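Local coordinates for dihydrolipoyl dehydrogenase (Elizabethkingia anophelis NUHP1, PDB 6UZI), which probably catalyses the NAD(+)-dependent reoxidation of protein-bound dihydrolipoyl groups, using one FAD per subunit, at residues A[208-217]-A[237-246]. Residues are numbered along the deposited sequence; the frame is centred on the assembly and turned at random.
Sequences VTVVEYLDKI and GMKFMLSTAV. With EDO (1,2-ethanediol), chain I.
The carbonyl oxygen of V210 receives M241 N at 2.8 Å, and F240 CA-H also approaches it. This bond belongs to the parallel pairing of strands 207-211 and 239-241, the two strands of a beta-alpha-beta unit connected by helix 223-236. They lie at one side of the five-stranded parallel sheet of the Rossmann-type domain, with 239-241 outermost. V208 O accepts K239 N, K239 O accepts V210 N and M241 O accepts E212 N.

V210 and F240 share one face and run side by side; F240 CD2 sits 3.8 Å from V210 CB, while I217 CG2 approaches CE2 of the ring at 3.7 Å. With CG of M238 roughly anti to the backbone N (chi1 -157°) and SD anti to CA, the sulfur reaches V210 CG2 at 3.8 Å. Helices 192-203 and 223-236 cover this side. On the face of T209, V211 and M241, the methionine extends so that its CE meets T209 CG2 at 3.8 Å, and strand 267-272 packs over V211 and M241.

Beyond the strands, E212 O accepts T244 N at 2.9 Å and L214 O takes S243 N from above its carbonyl plane, tying the chain that follows strand 207-211 to the one that follows 239-241. E212 is predicted to bind NAD(+); its extended side chain brings OE1 to 3.7 Å from L242 CD2.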
ATOM      1  N   VAL A 208       7.942 -10.927 -25.173  1.00 28.95           N
ATOM      2  CA  VAL A 208       7.364  -9.604 -25.384  1.00 29.27           C
ATOM      3  C   VAL A 208       8.462  -8.653 -25.833  1.00 34.57           C
ATOM      4  O   VAL A 208       9.467  -8.482 -25.131  1.00 40.96           O
ATOM      5  CB  VAL A 208       6.671  -9.059 -24.126  1.00 30.73           C
ATOM      6  CG1 VAL A 208       6.031  -7.723 -24.439  1.00 25.03           C
ATOM      7  CG2 VAL A 208       5.641 -10.055 -23.609  1.00 27.04           C
ATOM      8  N   THR A 209       8.263  -8.024 -26.986  1.00 32.57           N
ATOM      9  CA  THR A 209       9.164  -7.002 -27.502  1.00 26.78           C
ATOM     10  C   THR A 209       8.375  -5.714 -27.684  1.00 31.34           C
ATOM     11  O   THR A 209       7.328  -5.708 -28.342  1.00 36.14           O
ATOM     12  CB  THR A 209       9.803  -7.435 -28.824  1.00 35.76           C
ATOM     13  OG1 THR A 209      10.383  -8.737 -28.677  1.00 38.12           O
ATOM     14  CG2 THR A 209      10.887  -6.453 -29.233  1.00 38.59           C
ATOM     15  N   VAL A 210       8.850  -4.639 -27.070  1.00 33.75           N
ATOM     16  CA  VAL A 210       8.228  -3.326 -27.189  1.00 36.18           C
ATOM     17  C   VAL A 210       9.007  -2.558 -28.251  1.00 37.90           C
ATOM     18  O   VAL A 210      10.209  -2.310 -28.092  1.00 33.99           O
ATOM     19  CB  VAL A 210       8.229  -2.583 -25.839  1.00 32.40           C
ATOM     20  CG1 VAL A 210       7.777  -1.137 -26.002  1.00 30.16           C
ATOM     21  CG2 VAL A 210       7.359  -3.307 -24.821  1.00 24.22           C
ATOM     22  N   VAL A 211       8.333  -2.185 -29.334  1.00 35.22           N
ATOM     23  CA  VAL A 211       8.947  -1.429 -30.419  1.00 29.46           C
ATOM     24  C   VAL A 211       8.329  -0.046 -30.412  1.00 26.25           C
ATOM     25  O   VAL A 211       7.125   0.111 -30.638  1.00 37.08           O
ATOM     26  CB  VAL A 211       8.778  -2.124 -31.776  1.00 32.76           C
ATOM     27  CG1 VAL A 211       9.543  -1.364 -32.846  1.00 38.79           C
ATOM     28  CG2 VAL A 211       9.312  -3.540 -31.683  1.00 27.69           C
ATOM     29  N   GLU A 212       9.165   0.953 -30.185  1.00 27.00           N
ATOM     30  CA  GLU A 212       8.697   2.283 -29.846  1.00 26.57           C
ATOM     31  C   GLU A 212       9.572   3.344 -30.492  1.00 32.63           C
ATOM     32  O   GLU A 212      10.791   3.173 -30.610  1.00 39.31           O
ATOM     33  CB  GLU A 212       8.682   2.412 -28.320  1.00 32.54           C
ATOM     34  CG  GLU A 212       8.504   3.768 -27.732  1.00 45.71           C
ATOM     35  CD  GLU A 212       8.384   3.654 -26.232  1.00 58.66           C
ATOM     36  OE1 GLU A 212       8.535   2.512 -25.738  1.00 41.97           O
ATOM     37  OE2 GLU A 212       8.128   4.677 -25.554  1.00 73.36           O
ATOM     38  N   TYR A 213       8.933   4.422 -30.944  1.00 30.99           N
ATOM     39  CA  TYR A 213       9.661   5.545 -31.511  1.00 30.80           C
ATOM     40  C   TYR A 213      10.324   6.398 -30.435  1.00 41.93           C
ATOM     41  O   TYR A 213      11.308   7.090 -30.725  1.00 44.04           O
ATOM     42  CB  TYR A 213       8.744   6.431 -32.345  1.00 28.55           C
ATOM     43  CG  TYR A 213       9.516   7.523 -33.046  1.00 40.33           C
ATOM     44  CD1 TYR A 213       9.322   8.867 -32.740  1.00 29.99           C
ATOM     45  CD2 TYR A 213      10.472   7.195 -34.014  1.00 41.28           C
ATOM     46  CE1 TYR A 213      10.057   9.860 -33.399  1.00 40.15           C
ATOM     47  CE2 TYR A 213      11.201   8.169 -34.676  1.00 31.67           C
ATOM     48  CZ  TYR A 213      10.994   9.499 -34.368  1.00 41.00           C
ATOM     49  OH  TYR A 213      11.729  10.457 -35.032  1.00 33.29           O
ATOM     50  N   LEU A 214       9.809   6.366 -29.207  1.00 40.04           N
ATOM     51  CA  LEU A 214      10.299   7.248 -28.165  1.00 42.32           C
ATOM     52  C   LEU A 214      11.645   6.756 -27.643  1.00 41.18           C
ATOM     53  O   LEU A 214      11.988   5.576 -27.760  1.00 39.95           O
ATOM     54  CB  LEU A 214       9.274   7.299 -27.032  1.00 38.10           C
ATOM     55  CG  LEU A 214       7.850   7.583 -27.545  1.00 36.18           C
ATOM     56  CD1 LEU A 214       6.820   7.627 -26.414  1.00 42.49           C
ATOM     57  CD2 LEU A 214       7.767   8.813 -28.435  1.00 28.44           C
ATOM     58  N   ASP A 215      12.409   7.676 -27.039  1.00 39.04           N
ATOM     59  CA  ASP A 215      13.778   7.363 -26.636  1.00 35.50           C
ATOM     60  C   ASP A 215      13.880   6.753 -25.252  1.00 42.13           C
ATOM     61  O   ASP A 215      14.972   6.330 -24.860  1.00 51.96           O
ATOM     62  CB  ASP A 215      14.645   8.620 -26.682  1.00 37.93           C
ATOM     63  CG  ASP A 215      14.681   9.250 -28.054  1.00 45.19           C
ATOM     64  OD1 ASP A 215      14.743   8.493 -29.049  1.00 41.44           O
ATOM     65  OD2 ASP A 215      14.635  10.497 -28.134  1.00 47.85           O
ATOM     66  N   LYS A 216      12.777   6.696 -24.515  1.00 41.14           N
ATOM     67  CA  LYS A 216      12.712   6.104 -23.190  1.00 39.46           C
ATOM     68  C   LYS A 216      11.251   5.763 -22.942  1.00 37.89           C
ATOM     69  O   LYS A 216      10.359   6.403 -23.500  1.00 46.87           O
ATOM     70  CB  LYS A 216      13.275   7.041 -22.112  1.00 37.71           C
ATOM     71  CG  LYS A 216      12.719   8.443 -22.163  1.00 41.27           C
ATOM     72  CD  LYS A 216      13.428   9.376 -21.198  1.00 49.41           C
ATOM     73  CE  LYS A 216      12.672  10.709 -21.100  1.00 57.59           C
ATOM     74  NZ  LYS A 216      13.186  11.654 -20.051  1.00 49.14           N
ATOM     75  N   ILE A 217      11.007   4.771 -22.093  1.00 34.77           N
ATOM     76  CA  ILE A 217       9.630   4.394 -21.804  1.00 40.54           C
ATOM     77  C   ILE A 217       9.034   5.341 -20.765  1.00 41.22           C
ATOM     78  O   ILE A 217       9.749   6.010 -20.016  1.00 38.12           O
ATOM     79  CB  ILE A 217       9.551   2.924 -21.349  1.00 43.06           C
ATOM     80  CG1 ILE A 217      10.273   2.721 -20.012  1.00 42.71           C
ATOM     81  CG2 ILE A 217      10.142   2.007 -22.416  1.00 31.65           C
ATOM     82  CD1 ILE A 217      10.105   1.337 -19.432  1.00 40.41           C
ATOM     83  N   GLY A 237      12.356 -10.034 -18.433  1.00 36.32           N
ATOM     84  CA  GLY A 237      12.333 -10.692 -19.724  1.00 33.37           C
ATOM     85  C   GLY A 237      11.812  -9.848 -20.866  1.00 44.55           C
ATOM     86  O   GLY A 237      11.871 -10.299 -22.022  1.00 47.01           O
ATOM     87  N   MET A 238      11.297  -8.649 -20.607  1.00 38.32           N
ATOM     88  CA  MET A 238      10.790  -7.825 -21.694  1.00 37.17           C
ATOM     89  C   MET A 238      11.957  -7.266 -22.503  1.00 39.98           C
ATOM     90  O   MET A 238      13.001  -6.897 -21.954  1.00 46.18           O
ATOM     91  CB  MET A 238       9.920  -6.690 -21.151  1.00 27.50           C
ATOM     92  CG  MET A 238       8.924  -6.128 -22.160  1.00 29.16           C
ATOM     93  SD  MET A 238       7.743  -4.984 -21.415  1.00 40.01           S
ATOM     94  CE  MET A 238       6.685  -6.068 -20.458  1.00 33.44           C
ATOM     95  N   LYS A 239      11.786  -7.224 -23.816  1.00 33.11           N
ATOM     96  CA  LYS A 239      12.770  -6.654 -24.721  1.00 47.09           C
ATOM     97  C   LYS A 239      12.281  -5.297 -25.215  1.00 46.59           C
ATOM     98  O   LYS A 239      11.077  -5.077 -25.368  1.00 57.24           O
ATOM     99  CB  LYS A 239      13.029  -7.590 -25.912  1.00 44.19           C
ATOM    100  CG  LYS A 239      13.614  -8.956 -25.544  1.00 42.83           C
ATOM    101  CD  LYS A 239      15.130  -8.902 -25.430  1.00 57.69           C
ATOM    102  CE  LYS A 239      15.711 -10.200 -24.871  1.00 73.38           C
ATOM    103  NZ  LYS A 239      15.562 -10.321 -23.382  1.00 73.63           N
ATOM    104  N   PHE A 240      13.221  -4.376 -25.431  1.00 32.38           N
ATOM    105  CA  PHE A 240      12.888  -3.013 -25.830  1.00 34.83           C
ATOM    106  C   PHE A 240      13.703  -2.606 -27.047  1.00 37.61           C
ATOM    107  O   PHE A 240      14.938  -2.671 -27.024  1.00 35.67           O
ATOM    108  CB  PHE A 240      13.137  -2.031 -24.688  1.00 26.77           C
ATOM    109  CG  PHE A 240      12.184  -2.189 -23.549  1.00 36.94           C
ATOM    110  CD1 PHE A 240      12.482  -3.032 -22.492  1.00 45.19           C
ATOM    111  CD2 PHE A 240      10.984  -1.503 -23.535  1.00 36.32           C
ATOM    112  CE1 PHE A 240      11.598  -3.185 -21.439  1.00 36.42           C
ATOM    113  CE2 PHE A 240      10.105  -1.650 -22.492  1.00 34.02           C
ATOM    114  CZ  PHE A 240      10.416  -2.498 -21.440  1.00 33.20           C
ATOM    115  N   MET A 241      13.007  -2.139 -28.080  1.00 34.93           N
ATOM    116  CA  MET A 241      13.592  -1.578 -29.295  1.00 28.58           C
ATOM    117  C   MET A 241      13.142  -0.121 -29.354  1.00 32.73           C
ATOM    118  O   MET A 241      12.113   0.199 -29.949  1.00 41.82           O
ATOM    119  CB  MET A 241      13.163  -2.359 -30.509  1.00 28.99           C
ATOM    120  CG  MET A 241      13.903  -3.673 -30.680  1.00 45.02           C
ATOM    121  SD  MET A 241      13.352  -4.561 -32.143  1.00 55.57           S
ATOM    122  CE  MET A 241      13.814  -6.239 -31.724  1.00 57.33           C
ATOM    123  N   LEU A 242      13.894   0.757 -28.704  1.00 35.25           N
ATOM    124  CA  LEU A 242      13.520   2.159 -28.599  1.00 41.08           C
ATOM    125  C   LEU A 242      14.052   2.959 -29.786  1.00 34.04           C
ATOM    126  O   LEU A 242      14.875   2.483 -30.568  1.00 31.22           O
ATOM    127  CB  LEU A 242      14.043   2.745 -27.283  1.00 42.37           C
ATOM    128  CG  LEU A 242      13.640   2.038 -25.983  1.00 38.94           C
ATOM    129  CD1 LEU A 242      14.102   2.811 -24.756  1.00 37.31           C
ATOM    130  CD2 LEU A 242      12.142   1.797 -25.936  1.00 34.82           C
ATOM    131  N   SER A 243      13.551   4.194 -29.913  1.00 35.70           N
ATOM    132  CA  SER A 243      13.955   5.133 -30.968  1.00 41.32           C
ATOM    133  C   SER A 243      13.855   4.502 -32.354  1.00 38.93           C
ATOM    134  O   SER A 243      14.741   4.655 -33.200  1.00 41.00           O
ATOM    135  CB  SER A 243      15.371   5.659 -30.721  1.00 42.95           C
ATOM    136  OG  SER A 243      15.492   6.274 -29.449  1.00 33.21           O
ATOM    137  N   THR A 244      12.752   3.803 -32.596  1.00 35.92           N
ATOM    138  CA  THR A 244      12.585   2.994 -33.797  1.00 40.45           C
ATOM    139  C   THR A 244      11.263   3.371 -34.449  1.00 38.24           C
ATOM    140  O   THR A 244      10.205   3.248 -33.827  1.00 40.39           O
ATOM    141  CB  THR A 244      12.627   1.502 -33.450  1.00 35.64           C
ATOM    142  OG1 THR A 244      13.850   1.216 -32.766  1.00 36.03           O
ATOM    143  CG2 THR A 244      12.576   0.659 -34.697  1.00 41.32           C
ATOM    144  N   ALA A 245      11.322   3.822 -35.698  1.00 31.17           N
ATOM    145  CA  ALA A 245      10.156   4.348 -36.398  1.00 31.88           C
ATOM    146  C   ALA A 245       9.553   3.241 -37.252  1.00 38.48           C
ATOM    147  O   ALA A 245      10.131   2.845 -38.266  1.00 35.51           O
ATOM    148  CB  ALA A 245      10.537   5.554 -37.253  1.00 36.96           C
ATOM    149  N   VAL A 246       8.388   2.743 -36.828  1.00 43.65           N
ATOM    150  CA  VAL A 246       7.695   1.687 -37.551  1.00 34.96           C
ATOM    151  C   VAL A 246       7.113   2.260 -38.831  1.00 37.79           C
ATOM    152  O   VAL A 246       6.603   3.388 -38.851  1.00 45.07           O
ATOM    153  CB  VAL A 246       6.595   1.054 -36.681  1.00 31.69           C
ATOM    154  CG1 VAL A 246       5.825   0.010 -37.468  1.00 30.30           C
ATOM    155  CG2 VAL A 246       7.182   0.446 -35.429  1.00 35.24           C
TER
HETATM  156  C1  EDO I 505       5.623   5.160 -36.420  1.00 60.86           C
HETATM  157  O1  EDO I 505       4.930   6.336 -36.853  1.00 64.19           O
HETATM  158  C2  EDO I 505       6.318   5.438 -35.088  1.00 60.97           C
HETATM  159  O2  EDO I 505       6.859   4.228 -34.528  1.00 62.38           O
HETATM  160  O   HOH W   1      10.366 -11.672 -23.838  1.00 38.77           O